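Local structure of probable phospholipase A2 homolog 2 (Oryza sativa, 2WG7) at residues 36-41 against 55-60. The protein probably catalyses the calcium-dependent hydrolysis of the 2-acyl ester of membrane phospholipids, releasing a lysophospholipid and a free fatty acid. Sequence-based numbering, arbitrary orientation.
Sequences YGKYCG and ALDACC. With CA (calcium ion), chain C.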
loop_
_atom_site.group_PDB
_atom_site.type_symbol
_atom_site.label_atom_id
_atom_site.label_comp_id
_atom_site.label_asym_id
_atom_site.label_seq_id
_atom_site.Cartn_x
_atom_site.Cartn_y
_atom_site.Cartn_z
ATOM N N TYR A 36 1.830 -8.012 -0.688
ATOM C CA TYR A 36 0.540 -8.615 -1.017
ATOM C C TYR A 36 0.047 -8.022 -2.332
ATOM O O TYR A 36 -0.002 -6.805 -2.479
ATOM C CB TYR A 36 -0.446 -8.329 0.127
ATOM C CG TYR A 36 -1.877 -8.783 -0.076
ATOM C CD1 TYR A 36 -2.385 -9.870 0.639
ATOM C CD2 TYR A 36 -2.736 -8.109 -0.957
ATOM C CE1 TYR A 36 -3.699 -10.286 0.477
ATOM C CE2 TYR A 36 -4.056 -8.527 -1.139
ATOM C CZ TYR A 36 -4.529 -9.612 -0.413
ATOM O OH TYR A 36 -5.833 -10.031 -0.562
ATOM N N GLY A 37 -0.316 -8.881 -3.282
ATOM C CA GLY A 37 -0.672 -8.427 -4.629
ATOM C C GLY A 37 0.546 -7.801 -5.297
ATOM O O GLY A 37 1.670 -8.254 -5.086
ATOM N N LYS A 38 0.316 -6.758 -6.089
ATOM C CA LYS A 38 1.386 -6.036 -6.771
ATOM C C LYS A 38 1.704 -4.694 -6.094
ATOM O O LYS A 38 2.743 -4.090 -6.374
ATOM C CB LYS A 38 1.022 -5.789 -8.244
ATOM C CG LYS A 38 0.775 -7.036 -9.079
ATOM C CD LYS A 38 0.293 -6.646 -10.495
ATOM C CE LYS A 38 -0.149 -7.862 -11.296
ATOM N NZ LYS A 38 -0.847 -7.469 -12.564
ATOM N N TYR A 39 0.815 -4.247 -5.201
ATOM C CA TYR A 39 0.877 -2.892 -4.630
ATOM C C TYR A 39 0.897 -2.790 -3.091
ATOM O O TYR A 39 1.343 -1.779 -2.553
ATOM C CB TYR A 39 -0.280 -2.028 -5.163
ATOM C CG TYR A 39 -0.266 -1.802 -6.671
ATOM C CD1 TYR A 39 -0.969 -2.646 -7.525
ATOM C CD2 TYR A 39 0.441 -0.733 -7.230
ATOM C CE1 TYR A 39 -0.975 -2.434 -8.920
ATOM C CE2 TYR A 39 0.448 -0.507 -8.621
ATOM C CZ TYR A 39 -0.261 -1.364 -9.454
ATOM O OH TYR A 39 -0.259 -1.159 -10.814
ATOM N N CYS A 40 0.372 -3.787 -2.384
ATOM C CA CYS A 40 0.271 -3.679 -0.925
ATOM C C CYS A 40 1.589 -4.018 -0.250
ATOM O O CYS A 40 2.075 -5.143 -0.348
ATOM C CB CYS A 40 -0.857 -4.552 -0.357
ATOM S SG CYS A 40 -2.538 -4.009 -0.730
ATOM N N GLY A 41 2.169 -3.029 0.422
ATOM C CA GLY A 41 3.427 -3.212 1.139
ATOM C C GLY A 41 4.271 -1.954 1.082
ATOM O O GLY A 41 4.158 -1.156 0.147
ATOM N N ALA A 55 -9.502 -6.533 -4.664
ATOM C CA ALA A 55 -10.010 -5.272 -4.112
ATOM C C ALA A 55 -9.022 -4.603 -3.151
ATOM O O ALA A 55 -8.823 -3.382 -3.187
ATOM C CB ALA A 55 -11.372 -5.492 -3.424
ATOM N N LEU A 56 -8.400 -5.404 -2.290
ATOM C CA LEU A 56 -7.410 -4.877 -1.352
ATOM C C LEU A 56 -6.205 -4.292 -2.080
ATOM O O LEU A 56 -5.754 -3.198 -1.749
ATOM C CB LEU A 56 -6.964 -5.956 -0.357
ATOM C CG LEU A 56 -5.990 -5.538 0.757
ATOM C CD1 LEU A 56 -6.469 -4.298 1.540
ATOM C CD2 LEU A 56 -5.724 -6.720 1.700
ATOM N N ASP A 57 -5.691 -5.027 -3.065
ATOM C CA ASP A 57 -4.550 -4.580 -3.866
ATOM C C ASP A 57 -4.884 -3.279 -4.603
ATOM O O ASP A 57 -4.035 -2.389 -4.753
ATOM C CB ASP A 57 -4.163 -5.674 -4.869
ATOM C CG ASP A 57 -2.743 -5.534 -5.377
ATOM O OD1 ASP A 57 -1.887 -4.935 -4.666
ATOM O OD2 ASP A 57 -2.476 -6.050 -6.490
ATOM N N ALA A 58 -6.130 -3.170 -5.056
ATOM C CA ALA A 58 -6.603 -1.956 -5.709
ATOM C C ALA A 58 -6.568 -0.726 -4.780
ATOM O O ALA A 58 -6.196 0.362 -5.216
ATOM C CB ALA A 58 -8.005 -2.177 -6.284
ATOM N N CYS A 59 -6.947 -0.901 -3.511
ATOM C CA CYS A 59 -6.825 0.168 -2.500
ATOM C C CYS A 59 -5.376 0.623 -2.360
ATOM O O CYS A 59 -5.102 1.821 -2.311
ATOM C CB CYS A 59 -7.330 -0.288 -1.120
ATOM S SG CYS A 59 -9.058 -0.766 -1.019
ATOM N N CYS A 60 -4.456 -0.335 -2.275
ATOM C CA CYS A 60 -3.030 -0.010 -2.171
ATOM C C CYS A 60 -2.470 0.677 -3.419
ATOM O O CYS A 60 -1.618 1.566 -3.307
ATOM C CB CYS A 60 -2.210 -1.255 -1.861
ATOM S SG CYS A 60 -2.599 -2.021 -0.270
HETATM CA CA CA C . 2.975 -0.250 -1.864
HETATM O O HOH W 1 1.101 -0.079 0.141
HETATM O O HOH W 2 4.844 1.280 -1.791
#
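Asp-57 reaches from the start of helix 55-68 into the turn after strand 35-37, a worked example of a buried carboxylate that gathers the backbone amides of a metal-binding loop. With CG anti to the backbone N (chi1 -159°), its oxygens face successive amides: OD2 takes Lys-38 N at 2.9 Å in a nearly straight bond (175°) from the syn side, though tilted out of the carboxylate plane, and OD1 offers its syn lone pair to Tyr-39 N at 2.8 Å. Cys-40 N adds a weak bond to OD1, and Cys-53 N a further one to OD2. The backbone passes so close at Gly-37 that a beta-carbon there would collide with Asp-57 CG.

Next to this grip the Cys-40 to Cys-60 disulfide (SG to SG 2.0 Å) ties the loop covalently to the helix. This is the calcium loop of secreted phospholipases A2: Tyr-39 O and Gly-41 O bind the calcium ion, joined by Tyr-44 O, the Asp-64 carboxylate and two waters. An alanine in place of Asp-57 is likely to leave the amides of Lys-38 and Tyr-39 without these acceptors and let the turn shift.

Packing stays close at Leu-56, whose CD2 lies over one Tyr-36 ring face, offset toward the rim, in a CH-pi contact; helix 102-126 touches both. By contrast, Ala-55 and Ala-58, partly exposed, point away from 36-41, and partly exposed Gly-41 makes no contact with 55-60, its N donating a hydrogen bond to a calcium-bound water.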